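PDB 3IL0: aminopeptidase P; XAA-pro aminopeptidase from Streptococcus thermophilus, which is probably a metal-dependent aminopeptidase of the M24B family, removing N-terminal residues that precede proline, and is represented here by its N-terminal, creatinase/prolidase-type domain. Local coordinates for residues R50-T55 with D71-K76; A22-G27 with N41-I46. One frame throughout, in Å; residues are numbered along the deposited sequence.

Contact 1: residues R50-T55 with D71-K76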
loop_
_atom_site.group_PDB
_atom_site.type_symbol
_atom_site.label_atom_id
_atom_site.label_comp_id
_atom_site.label_asym_id
_atom_site.label_seq_id
_atom_site.Cartn_x
_atom_site.Cartn_y
_atom_site.Cartn_z
ATOM N N ARG A 50 -2.838 -5.385 -8.355
ATOM C CA ARG A 50 -3.956 -4.804 -7.610
ATOM C C ARG A 50 -3.598 -3.502 -6.974
ATOM O O ARG A 50 -2.432 -3.142 -6.821
ATOM C CB ARG A 50 -4.438 -5.712 -6.478
ATOM C CG ARG A 50 -4.326 -7.173 -6.710
ATOM C CD ARG A 50 -5.091 -7.909 -5.586
ATOM N NE ARG A 50 -5.070 -9.345 -5.817
ATOM C CZ ARG A 50 -6.072 -10.090 -6.271
ATOM N NH1 ARG A 50 -7.219 -9.572 -6.577
ATOM N NH2 ARG A 50 -5.906 -11.388 -6.470
ATOM N N ARG A 51 -4.634 -2.815 -6.548
ATOM C CA ARG A 51 -4.484 -1.667 -5.721
ATOM C C ARG A 51 -5.509 -1.838 -4.635
ATOM O O ARG A 51 -6.713 -1.887 -4.924
ATOM C CB ARG A 51 -4.758 -0.406 -6.512
ATOM C CG ARG A 51 -3.862 -0.240 -7.722
ATOM C CD ARG A 51 -3.904 1.177 -8.225
ATOM N NE ARG A 51 -3.279 1.187 -9.538
ATOM C CZ ARG A 51 -3.920 1.099 -10.698
ATOM N NH1 ARG A 51 -5.243 1.067 -10.757
ATOM N NH2 ARG A 51 -3.213 1.063 -11.812
ATOM N N LEU A 52 -5.050 -1.929 -3.388
ATOM C CA LEU A 52 -5.939 -2.092 -2.270
ATOM C C LEU A 52 -5.957 -0.857 -1.408
ATOM O O LEU A 52 -4.918 -0.241 -1.114
ATOM C CB LEU A 52 -5.503 -3.281 -1.430
ATOM C CG LEU A 52 -5.392 -4.652 -2.090
ATOM C CD1 LEU A 52 -5.084 -5.692 -1.022
ATOM C CD2 LEU A 52 -6.717 -4.997 -2.924
ATOM N N PHE A 53 -7.149 -0.499 -0.968
ATOM C CA PHE A 53 -7.301 0.591 -0.010
ATOM C C PHE A 53 -8.003 -0.009 1.181
ATOM O O PHE A 53 -9.095 -0.566 1.031
ATOM C CB PHE A 53 -8.146 1.737 -0.626
ATOM C CG PHE A 53 -8.370 2.894 0.306
ATOM C CD1 PHE A 53 -7.597 4.045 0.201
ATOM C CD2 PHE A 53 -9.351 2.830 1.301
ATOM C CE1 PHE A 53 -7.799 5.114 1.057
ATOM C CE2 PHE A 53 -9.539 3.874 2.179
ATOM C CZ PHE A 53 -8.774 5.033 2.046
ATOM N N LEU A 54 -7.415 0.100 2.362
ATOM C CA LEU A 54 -7.978 -0.602 3.495
ATOM C C LEU A 54 -8.362 0.378 4.586
ATOM O O LEU A 54 -7.527 1.149 5.066
ATOM C CB LEU A 54 -7.003 -1.701 4.014
ATOM C CG LEU A 54 -6.526 -2.767 3.002
ATOM C CD1 LEU A 54 -5.109 -2.522 2.564
ATOM C CD2 LEU A 54 -6.628 -4.141 3.576
ATOM N N THR A 55 -9.628 0.316 4.996
ATOM C CA THR A 55 -10.107 1.127 6.112
ATOM C C THR A 55 -11.231 0.452 6.956
ATOM O O THR A 55 -11.767 -0.602 6.601
ATOM C CB THR A 55 -10.531 2.504 5.584
ATOM O OG1 THR A 55 -10.745 3.386 6.682
ATOM C CG2 THR A 55 -11.772 2.396 4.725
ATOM N N ASP A 71 -9.422 -1.025 -5.084
ATOM C CA ASP A 71 -10.305 -1.994 -4.614
ATOM C C ASP A 71 -10.386 -1.749 -3.122
ATOM O O ASP A 71 -9.404 -1.943 -2.432
ATOM C CB ASP A 71 -9.691 -3.317 -4.980
ATOM C CG ASP A 71 -10.534 -4.407 -4.611
ATOM O OD1 ASP A 71 -10.988 -4.359 -3.454
ATOM O OD2 ASP A 71 -10.767 -5.275 -5.473
ATOM N N ILE A 72 -11.528 -1.260 -2.648
ATOM C CA ILE A 72 -11.717 -0.843 -1.233
ATOM C C ILE A 72 -12.020 -2.074 -0.370
ATOM O O ILE A 72 -12.876 -2.881 -0.733
ATOM C CB ILE A 72 -12.895 0.178 -1.031
ATOM C CG1 ILE A 72 -13.018 1.185 -2.191
ATOM C CG2 ILE A 72 -12.789 0.896 0.315
ATOM C CD1 ILE A 72 -11.831 2.059 -2.474
ATOM N N ILE A 73 -11.319 -2.225 0.757
ATOM C CA ILE A 73 -11.471 -3.378 1.637
ATOM C C ILE A 73 -11.847 -2.872 3.013
ATOM O O ILE A 73 -11.110 -2.113 3.659
ATOM C CB ILE A 73 -10.179 -4.258 1.751
ATOM C CG1 ILE A 73 -9.564 -4.572 0.382
ATOM C CG2 ILE A 73 -10.479 -5.543 2.477
ATOM C CD1 ILE A 73 -10.431 -5.371 -0.565
ATOM N N GLU A 74 -13.008 -3.299 3.476
ATOM C CA GLU A 74 -13.418 -2.976 4.842
ATOM C C GLU A 74 -12.584 -3.850 5.742
ATOM O O GLU A 74 -12.539 -5.061 5.561
ATOM C CB GLU A 74 -14.923 -3.213 5.053
ATOM C CG GLU A 74 -15.494 -2.466 6.294
ATOM C CD GLU A 74 -17.041 -2.361 6.314
ATOM O OE1 GLU A 74 -17.702 -2.709 5.297
ATOM O OE2 GLU A 74 -17.583 -1.917 7.357
ATOM N N SER A 75 -11.873 -3.240 6.675
ATOM C CA SER A 75 -10.943 -4.004 7.494
ATOM C C SER A 75 -10.590 -3.266 8.771
ATOM O O SER A 75 -10.375 -2.070 8.765
ATOM C CB SER A 75 -9.661 -4.299 6.687
ATOM O OG SER A 75 -8.598 -4.708 7.542
ATOM N N LYS A 76 -10.527 -4.010 9.864
ATOM C CA LYS A 76 -10.076 -3.492 11.136
ATOM C C LYS A 76 -8.669 -4.011 11.488
ATOM O O LYS A 76 -8.066 -3.537 12.462
ATOM C CB LYS A 76 -11.076 -3.890 12.215
ATOM C CG LYS A 76 -11.245 -2.883 13.354
ATOM C CD LYS A 76 -12.261 -3.390 14.424
ATOM C CE LYS A 76 -12.019 -4.877 14.855
ATOM N NZ LYS A 76 -12.847 -5.314 16.019
#
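Strands 51-55 and 71-74 run parallel, their axes 4.7 Å apart at closest and inclined by 30°, and helix 60-66 links them into a beta-alpha-beta unit at one margin of the domain's mixed sheet. Five backbone hydrogen bonds form the parallel ladder. Asp71 N reaches Arg51 O, Phe53 both gives to Asp71 O and receives from Ile73 N, and Thr55 does the same between Ile73 O and Ser75 N, the last bond being short at 2.6 Å from Ser75 N to Thr55 O. Phe53 and Ile72 lie side by side on the face toward helix 60-66. Phe53 has its CG anti to the backbone N (chi1 179°), which sets the ring obliquely past Ile72, CD2 standing 4.1 Å from Ile72 CG2. This broad apolar ring can reach Ile72, Ala63 of helix 60-66 and Phe37, which it meets edge-to-face, all at once. Leu52, Leu54 and Ile73 share the other face, and Leu52 and Leu54 pack against helix 78-88, where Phe85 touches Leu52 and Pro78 touches Leu54. Leu54 runs alongside Ile73, CD2 lying 4.0 Å from Ile73 CB. Asp71 stands at the exposed start of its strand, side by side with Leu52 and pointing the same way, with Asp71 CB 4.0 Å from Leu52 CD2.

Contact 2: residues A22-G27 with N41-I46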
loop_
_atom_site.group_PDB
_atom_site.type_symbol
_atom_site.label_atom_id
_atom_site.label_comp_id
_atom_site.label_asym_id
_atom_site.label_seq_id
_atom_site.Cartn_x
_atom_site.Cartn_y
_atom_site.Cartn_z
ATOM N N ALA A 22 5.163 -5.854 -4.394
ATOM C CA ALA A 22 4.212 -5.007 -3.680
ATOM C C ALA A 22 4.917 -3.906 -2.849
ATOM O O ALA A 22 6.083 -4.007 -2.528
ATOM C CB ALA A 22 3.360 -5.923 -2.764
ATOM N N LEU A 23 4.169 -2.868 -2.527
ATOM C CA LEU A 23 4.582 -1.843 -1.622
ATOM C C LEU A 23 3.449 -1.546 -0.672
ATOM O O LEU A 23 2.297 -1.303 -1.077
ATOM C CB LEU A 23 4.990 -0.573 -2.352
ATOM C CG LEU A 23 5.711 0.482 -1.489
ATOM C CD1 LEU A 23 7.106 0.008 -0.972
ATOM C CD2 LEU A 23 5.788 1.761 -2.258
ATOM N N LEU A 24 3.768 -1.609 0.604
ATOM C CA LEU A 24 2.881 -1.169 1.612
ATOM C C LEU A 24 3.120 0.361 1.740
ATOM O O LEU A 24 4.247 0.796 1.926
ATOM C CB LEU A 24 3.260 -1.904 2.884
ATOM C CG LEU A 24 2.540 -1.489 4.155
ATOM C CD1 LEU A 24 1.168 -2.125 4.082
ATOM C CD2 LEU A 24 3.287 -1.901 5.453
ATOM N N VAL A 25 2.042 1.137 1.681
ATOM C CA VAL A 25 2.055 2.589 1.795
ATOM C C VAL A 25 1.217 2.999 3.015
ATOM O O VAL A 25 0.026 2.768 3.056
ATOM C CB VAL A 25 1.475 3.249 0.502
ATOM C CG1 VAL A 25 1.485 4.741 0.617
ATOM C CG2 VAL A 25 2.258 2.757 -0.733
ATOM N N THR A 26 1.895 3.543 4.016
ATOM C CA THR A 26 1.334 4.098 5.235
ATOM C C THR A 26 1.723 5.583 5.138
ATOM O O THR A 26 2.650 5.966 4.369
ATOM C CB THR A 26 2.007 3.451 6.454
ATOM O OG1 THR A 26 3.438 3.399 6.231
ATOM C CG2 THR A 26 1.560 2.012 6.605
ATOM N N GLY A 27 1.021 6.442 5.864
ATOM C CA GLY A 27 1.288 7.900 5.779
ATOM C C GLY A 27 0.164 8.533 5.004
ATOM O O GLY A 27 -0.030 8.197 3.836
ATOM N N ASN A 41 -6.681 6.979 8.866
ATOM C CA ASN A 41 -6.880 5.551 9.022
ATOM C C ASN A 41 -7.236 4.787 7.731
ATOM O O ASN A 41 -8.300 4.145 7.602
ATOM C CB ASN A 41 -7.869 5.301 10.138
ATOM C CG ASN A 41 -7.294 4.384 11.171
ATOM O OD1 ASN A 41 -6.983 3.209 10.868
ATOM N ND2 ASN A 41 -7.085 4.914 12.390
ATOM N N ALA A 42 -6.313 4.915 6.776
ATOM C CA ALA A 42 -6.279 4.127 5.559
ATOM C C ALA A 42 -4.884 3.458 5.477
ATOM O O ALA A 42 -3.904 4.010 5.998
ATOM C CB ALA A 42 -6.541 5.013 4.331
ATOM N N THR A 43 -4.818 2.255 4.872
ATOM C CA THR A 43 -3.547 1.615 4.460
ATOM C C THR A 43 -3.727 1.339 2.989
ATOM O O THR A 43 -4.842 0.991 2.533
ATOM C CB THR A 43 -3.250 0.269 5.209
ATOM O OG1 THR A 43 -3.148 0.492 6.627
ATOM C CG2 THR A 43 -1.904 -0.426 4.711
ATOM N N VAL A 44 -2.649 1.488 2.239
ATOM C CA VAL A 44 -2.648 1.147 0.819
ATOM C C VAL A 44 -1.651 0.032 0.570
ATOM O O VAL A 44 -0.572 -0.022 1.200
ATOM C CB VAL A 44 -2.345 2.390 -0.010
ATOM C CG1 VAL A 44 -1.915 2.056 -1.459
ATOM C CG2 VAL A 44 -3.539 3.292 0.070
ATOM N N PHE A 45 -2.007 -0.863 -0.336
ATOM C CA PHE A 45 -1.142 -1.934 -0.667
ATOM C C PHE A 45 -1.291 -2.133 -2.170
ATOM O O PHE A 45 -2.335 -2.575 -2.611
ATOM C CB PHE A 45 -1.523 -3.201 0.125
ATOM C CG PHE A 45 -0.558 -4.358 -0.064
ATOM C CD1 PHE A 45 0.647 -4.370 0.582
ATOM C CD2 PHE A 45 -0.861 -5.406 -0.898
ATOM C CE1 PHE A 45 1.542 -5.425 0.411
ATOM C CE2 PHE A 45 0.034 -6.508 -1.091
ATOM C CZ PHE A 45 1.224 -6.512 -0.424
ATOM N N ILE A 46 -0.237 -1.840 -2.933
ATOM C CA ILE A 46 -0.226 -1.892 -4.403
ATOM C C ILE A 46 0.748 -2.981 -4.882
ATOM O O ILE A 46 1.910 -3.060 -4.421
ATOM C CB ILE A 46 0.134 -0.495 -5.055
ATOM C CG1 ILE A 46 -0.910 0.549 -4.662
ATOM C CG2 ILE A 46 0.181 -0.548 -6.619
ATOM C CD1 ILE A 46 -0.573 1.969 -5.150
#
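Strands 22-25 and 42-46 are antiparallel neighbours, with axes 4.8 Å apart at closest and directions 168° from one another. Two hydrogen-bonded pairs, Leu23 with Ile46 and Val25 with Val44, each exchange both N-H groups, and between them Leu24 faces Phe45 as a non-hydrogen-bonded pair. The straightest of the four bonds runs from Val25 N to Val44 O, 2.9 Å long with 175° at the hydrogen. Phe45 carries much of the side-chain contact on its face of the sheet. Because its CG lies anti to the backbone N (chi1 -174°), the ring extends obliquely toward the opposite strand and meets Ala22, whose small side chain leaves room for it; the 3.2 Å from Phe45 CZ to Ala22 CB is tighter than normal packing, and its exact value is doubtful. Beside the ring, Leu24 CD1 is 4.2 Å from Phe45 CD1 and lies 3.6 Å from the methyl carbon Thr43 CG2, so threonine adds an apolar branch to this layer. Ile82 of helix 78-88 packs on both Leu24 and Phe45. Across the sheet, Val25 and Val44 meet through their branch points, the two CB atoms 3.9 Å apart, and their compact beta-branched shapes suit extended backbone; Asn30 and Ile31 of helix 28-35 contact this pair. Helices on both faces of a buried central strand pair are characteristic of the three-layer alpha/beta/alpha sandwich of the creatinase/prolidase N-terminal domain.

In the fold
Contact 2 is the buried one, its centre about 2 Å from the centre of the chain, against about 9 Å for the centre of contact 1, which is only partly buried and ends at strand 71-74, an outermost strand of the sheet. Both belong to that one sheet: strands 42-47 and 51-55, successive in the chain, are neighbours in it, and Leu54 N hydrogen-bonds to Thr43 O between them, while Thr55 OG1 bonds to Asn41 O. Helix 78-88 packs against side chains of both contacts. The parallel pair 50-55 with 71-76 brings exposed Asp71 and Glu74 to the margin, but the side chains of the antiparallel pair that meet are almost all apolar.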